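Local coordinates for protein cytochrome P450 (Rhodococcus erythropolis, PDB 3WEC) that uses a haem to hydroxylate the quinoline nitrogen of aurachin precursors, the step that confers antibiotic activity on these alkaloids, at residues L33-I39 with A50-S54; G331-V336 with D348-S353. All coordinates share one frame; numbering follows the deposited sequence.

Interaction 1 (L33-I39 with A50-S54); sequences LRTELPI and ADYTS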
# COMPACT_ATOMS: atom_id res chain seq x y z
N LEU A 33 -10.11 20.64 -5.87
CA LEU A 33 -10.92 20.03 -4.80
C LEU A 33 -10.82 20.70 -3.41
O LEU A 33 -11.84 20.96 -2.79
CB LEU A 33 -10.61 18.53 -4.65
CG LEU A 33 -11.43 17.59 -5.53
CD1 LEU A 33 -11.02 16.14 -5.31
CD2 LEU A 33 -12.93 17.75 -5.31
N ARG A 34 -9.61 20.94 -2.92
CA ARG A 34 -9.43 21.54 -1.60
C ARG A 34 -9.89 23.01 -1.52
O ARG A 34 -10.53 23.39 -0.54
CB ARG A 34 -7.98 21.39 -1.13
CG ARG A 34 -7.53 19.95 -0.97
CD ARG A 34 -6.27 19.85 -0.12
NE ARG A 34 -5.16 20.58 -0.72
CZ ARG A 34 -4.43 20.11 -1.73
NH1 ARG A 34 -4.67 18.92 -2.25
NH2 ARG A 34 -3.43 20.82 -2.20
N THR A 35 -9.59 23.83 -2.53
CA THR A 35 -10.03 25.24 -2.53
C THR A 35 -11.54 25.39 -2.73
O THR A 35 -12.17 26.27 -2.12
CB THR A 35 -9.31 26.12 -3.59
OG1 THR A 35 -7.90 25.88 -3.56
CG2 THR A 35 -9.56 27.62 -3.35
N GLU A 36 -12.13 24.52 -3.55
CA GLU A 36 -13.53 24.69 -4.00
C GLU A 36 -14.55 23.68 -3.46
O GLU A 36 -15.64 24.08 -3.03
CB GLU A 36 -13.59 24.72 -5.54
CG GLU A 36 -12.76 25.83 -6.16
CD GLU A 36 -12.27 25.51 -7.57
OE1 GLU A 36 -11.05 25.61 -7.81
OE2 GLU A 36 -13.12 25.17 -8.42
N LEU A 37 -14.18 22.39 -3.47
CA LEU A 37 -15.11 21.27 -3.22
C LEU A 37 -14.44 20.19 -2.34
O LEU A 37 -14.09 19.10 -2.82
CB LEU A 37 -15.55 20.68 -4.56
CG LEU A 37 -16.72 19.70 -4.75
CD1 LEU A 37 -18.08 20.37 -4.60
CD2 LEU A 37 -16.58 19.05 -6.12
N PRO A 38 -14.27 20.50 -1.04
CA PRO A 38 -13.55 19.62 -0.12
C PRO A 38 -14.22 18.24 0.08
O PRO A 38 -13.53 17.24 0.31
CB PRO A 38 -13.53 20.41 1.19
CG PRO A 38 -14.69 21.34 1.10
CD PRO A 38 -14.83 21.68 -0.35
N ILE A 39 -15.56 18.18 -0.00
CA ILE A 39 -16.28 16.90 0.14
C ILE A 39 -17.39 16.83 -0.90
O ILE A 39 -18.07 17.83 -1.14
CB ILE A 39 -16.90 16.71 1.56
CG1 ILE A 39 -15.84 16.80 2.67
CG2 ILE A 39 -17.66 15.37 1.66
CD1 ILE A 39 -15.82 18.10 3.45
N ALA A 50 -11.08 15.54 0.66
CA ALA A 50 -9.83 16.10 0.13
C ALA A 50 -8.91 16.85 1.12
O ALA A 50 -7.70 16.97 0.89
CB ALA A 50 -10.13 16.97 -1.10
N ASP A 51 -9.49 17.36 2.21
CA ASP A 51 -8.74 18.18 3.14
C ASP A 51 -8.10 17.38 4.26
O ASP A 51 -8.74 16.53 4.86
CB ASP A 51 -9.64 19.28 3.75
CG ASP A 51 -10.86 18.71 4.47
OD1 ASP A 51 -11.07 19.07 5.65
OD2 ASP A 51 -11.60 17.91 3.85
N TYR A 52 -6.84 17.71 4.55
CA TYR A 52 -6.15 17.12 5.70
C TYR A 52 -7.06 16.87 6.91
O TYR A 52 -7.20 15.73 7.35
CB TYR A 52 -4.94 17.96 6.17
CG TYR A 52 -4.17 17.30 7.33
CD1 TYR A 52 -3.43 16.12 7.11
CD2 TYR A 52 -4.18 17.85 8.63
CE1 TYR A 52 -2.73 15.50 8.15
CE2 TYR A 52 -3.48 17.23 9.68
CZ TYR A 52 -2.76 16.06 9.42
OH TYR A 52 -2.06 15.43 10.42
N THR A 53 -7.69 17.90 7.43
CA THR A 53 -8.34 17.73 8.74
C THR A 53 -9.46 16.68 8.73
O THR A 53 -9.47 15.80 9.58
CB THR A 53 -8.79 19.06 9.39
OG1 THR A 53 -7.75 20.03 9.25
CG2 THR A 53 -9.06 18.85 10.88
N SER A 54 -10.36 16.75 7.73
CA SER A 54 -11.46 15.77 7.58
C SER A 54 -10.94 14.37 7.28
O SER A 54 -11.47 13.38 7.78
CB SER A 54 -12.47 16.20 6.49
OG SER A 54 -12.88 17.57 6.63

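Interaction 2 (G331-V336 with D348-S353); sequences GNREAV and DVSSLS. With HEM (protoporphyrin IX containing Fe), chain B.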
# COMPACT_ATOMS: atom_id res chain seq x y z
N GLY A 331 -4.87 15.36 1.11
CA GLY A 331 -4.61 15.83 2.45
C GLY A 331 -3.14 16.11 2.67
O GLY A 331 -2.79 17.16 3.13
N ASN A 332 -2.28 15.17 2.30
CA ASN A 332 -0.83 15.32 2.46
C ASN A 332 -0.25 16.64 1.94
O ASN A 332 0.68 17.20 2.55
CB ASN A 332 -0.11 14.15 1.82
CG ASN A 332 -0.23 12.86 2.64
OD1 ASN A 332 -0.71 12.88 3.78
ND2 ASN A 332 0.16 11.73 2.05
N ARG A 333 -0.79 17.13 0.80
CA ARG A 333 -0.27 18.32 0.15
C ARG A 333 -0.51 19.57 1.02
O ARG A 333 0.16 20.59 0.85
CB ARG A 333 -0.81 18.48 -1.29
CG ARG A 333 -0.29 17.45 -2.30
CD ARG A 333 1.22 17.30 -2.21
NE ARG A 333 1.79 16.38 -3.21
CZ ARG A 333 2.14 16.76 -4.44
NH1 ARG A 333 1.97 18.03 -4.82
NH2 ARG A 333 2.65 15.89 -5.29
N GLU A 334 -1.40 19.45 2.00
CA GLU A 334 -1.58 20.50 3.01
C GLU A 334 -1.24 20.05 4.46
O GLU A 334 -1.55 20.75 5.41
CB GLU A 334 -2.99 21.15 2.92
CG GLU A 334 -4.16 20.22 3.26
CD GLU A 334 -5.51 20.93 3.28
OE1 GLU A 334 -5.65 21.98 2.63
OE2 GLU A 334 -6.45 20.44 3.96
N ALA A 335 -0.59 18.89 4.61
CA ALA A 335 -0.23 18.39 5.96
C ALA A 335 0.93 19.17 6.61
O ALA A 335 1.06 19.20 7.83
CB ALA A 335 0.06 16.90 5.93
N VAL A 336 1.75 19.80 5.76
CA VAL A 336 2.91 20.61 6.15
C VAL A 336 2.85 21.97 5.42
O VAL A 336 2.11 22.11 4.45
CB VAL A 336 4.23 19.89 5.76
CG1 VAL A 336 4.44 18.62 6.57
CG2 VAL A 336 4.26 19.57 4.26
N ASP A 348 9.63 17.85 10.50
CA ASP A 348 8.17 17.86 10.63
C ASP A 348 7.62 16.52 10.12
O ASP A 348 7.50 15.55 10.90
CB ASP A 348 7.63 19.07 9.81
CG ASP A 348 6.09 19.19 9.83
OD1 ASP A 348 5.36 18.18 9.75
OD2 ASP A 348 5.61 20.35 9.87
N VAL A 349 7.32 16.47 8.82
CA VAL A 349 6.77 15.27 8.11
C VAL A 349 5.55 14.58 8.77
O VAL A 349 5.63 13.47 9.31
CB VAL A 349 7.85 14.22 7.72
CG1 VAL A 349 7.26 13.27 6.69
CG2 VAL A 349 9.10 14.88 7.15
N SER A 350 4.42 15.29 8.72
CA SER A 350 3.10 14.81 9.10
C SER A 350 2.56 14.28 7.79
O SER A 350 2.73 14.95 6.74
CB SER A 350 2.26 16.00 9.60
OG SER A 350 0.89 15.68 9.81
N SER A 351 1.95 13.09 7.82
CA SER A 351 1.53 12.41 6.59
C SER A 351 0.34 11.48 6.85
O SER A 351 0.23 10.89 7.94
CB SER A 351 2.71 11.62 5.97
OG SER A 351 2.30 10.64 5.03
N LEU A 352 -0.56 11.38 5.87
CA LEU A 352 -1.66 10.41 5.91
C LEU A 352 -1.37 9.10 5.15
O LEU A 352 -2.24 8.25 5.05
CB LEU A 352 -2.96 11.03 5.40
CG LEU A 352 -3.46 12.25 6.17
CD1 LEU A 352 -4.46 12.96 5.28
CD2 LEU A 352 -4.08 11.86 7.50
N SER A 353 -0.15 8.90 4.66
CA SER A 353 0.10 7.78 3.74
C SER A 353 -0.09 6.34 4.31
O SER A 353 -0.26 5.40 3.55
CB SER A 353 1.43 7.95 3.00
OG SER A 353 1.38 9.20 2.35
CHA HEM B . -3.13 -1.09 6.00
CHB HEM B . -0.35 2.09 3.38
CHC HEM B . 3.39 -1.08 3.48
CHD HEM B . 0.48 -4.37 5.97
C1A HEM B . -2.63 0.02 5.21
C2A HEM B . -3.52 1.14 4.80
C3A HEM B . -2.69 2.05 4.05
C4A HEM B . -1.39 1.38 4.04
CMA HEM B . -3.10 3.39 3.39
CAA HEM B . -5.00 1.45 5.07
CBA HEM B . -4.97 2.20 6.41
CGA HEM B . -6.33 2.83 6.75
O1A HEM B . -7.41 2.37 6.28
O2A HEM B . -6.35 3.79 7.57
C1B HEM B . 0.94 1.45 3.17
C2B HEM B . 2.01 2.23 2.56
C3B HEM B . 3.07 1.26 2.58
C4B HEM B . 2.52 0.06 3.20
CMB HEM B . 2.04 3.62 1.98
CAB HEM B . 4.43 1.54 2.04
CBB HEM B . 5.02 0.65 1.30
C1C HEM B . 2.94 -2.24 4.21
C2C HEM B . 3.74 -3.46 4.32
C3C HEM B . 2.85 -4.40 5.04
C4C HEM B . 1.60 -3.73 5.31
CMC HEM B . 5.13 -3.64 3.78
CAC HEM B . 3.10 -5.83 5.42
CBC HEM B . 4.29 -6.38 5.37
C1D HEM B . -0.85 -3.76 6.15
C2D HEM B . -1.86 -4.43 6.96
C3D HEM B . -2.98 -3.46 6.97
C4D HEM B . -2.42 -2.33 6.23
CMD HEM B . -1.79 -5.82 7.54
CAD HEM B . -4.33 -3.61 7.60
CBD HEM B . -4.25 -2.89 8.97
CGD HEM B . -5.53 -2.97 9.74
O1D HEM B . -5.42 -3.06 11.00
O2D HEM B . -6.64 -2.94 9.12
NA HEM B . -1.22 0.18 4.85
NB HEM B . 1.24 0.19 3.62
NC HEM B . 1.67 -2.36 4.86
ND HEM B . -1.15 -2.49 5.76
FE HEM B . 0.11 -1.26 4.62
O HOH W 1 -0.49 -1.86 2.29

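Interaction 1 (L33-I39 with A50-S54)
Pro38 and Ala50 carry the polar link: Ala50 N donates to Pro38 O at 3.0 Å, in the carbonyl plane but rather bent at the hydrogen (138°). The apolar contact lies alongside it, with Ala50 CB pointing at the helix and meeting Leu33 CB at 3.9 Å. The aliphatic part of Arg34 runs past the carbonyl of the same alanine. Its CD rests 3.4 Å from Ala50 O, and a bend at chi3 (-61°) turns the guanidinium off this line, so that NH1 reaches Ser330 OG; the same hydroxyl also bonds to Ala50 O. This is the N-terminal part of the P450 fold, where helix A (27-36) leads into the first beta hairpin (strands 39-41 and 47-49) and the hairpin into helix B (52-60). The Pro38-Ala50 bond adds one backbone link beyond those strands. At the start of helix B, Asp51 is the N-cap. Its OD1 takes two donors: Ser54 N at 3.2 Å, from well above the carboxylate plane, and Ser54 OG at 2.5 Å, on the syn lone pair. The other oxygen, Asp51 OD2, lies 4.1 Å from Pro38 CB, and Ile39 CD1 comes to 4.2 Å from Asp51 OD2.

Interaction 2 (G331-V336 with D348-S353)
Asn332 has CG beside its own backbone N (chi1 -74°) and an amide turned by only a small chi2 (-9°), which carries OD1 and ND2 to the 351-353 turn. OD1 receives Leu352 N at 2.6 Å in a nearly straight bond (167°), the donor tilted somewhat out of the carbonyl plane. ND2 reaches Ser353 OG at 2.8 Å, a weak bond because it is strongly bent; that hydroxyl has its stronger partner in Leu294 O. One buried amide thus grips two successive residues. Ser351 stiffens the turn from within: its OG accepts Ser353 N at 3.0 Å, forming an ST turn.

Around this polar core the packing is close. Gly331 CA lies 4.0 Å from Leu352 CD1, with no room for a side chain between them, while Ala335 CB presses on Ser350 O at 3.4 Å. Further out, Val336 CG1 lies 3.3 Å from Asp348 OD1, a methyl against a carboxylate oxygen.

Helix 328-333 is the short helix K' of the P450 fold, and 348-353 belongs to the meander that runs toward the cysteine loop. Ser353 O approaches the haem methyl CMB at 3.3 Å. Helix K (286-296) backs both segments: Arg295, the arginine of its ExxR motif, bonds to Asn332 O and touches Ser351, while Tyr52 of helix 52-60 covers Ala335, Ser350 and Leu352.

Interaction 1 and interaction 2, with centres 14 Å apart, are joined through helix B and Glu334. Tyr52 OH reaches Ser350 OG at 3.0 Å, probably as a hydrogen bond, tying helix B to the meander. Glu334, in segment 331-336, reaches across to the other contact: its OE2 lies 2.8 Å from Tyr52 N, a weak bond at the helix start, and OE1 makes a long, weak ion pair with Arg34. Interaction 2 is closer to the active site, the Ser353 side chain lying about 8 Å from that of the axial ligand Cys361 and about 9 Å from the bound aurachin intermediate. In interaction 1, the Ser54 side chain remains about 14 Å from the haem.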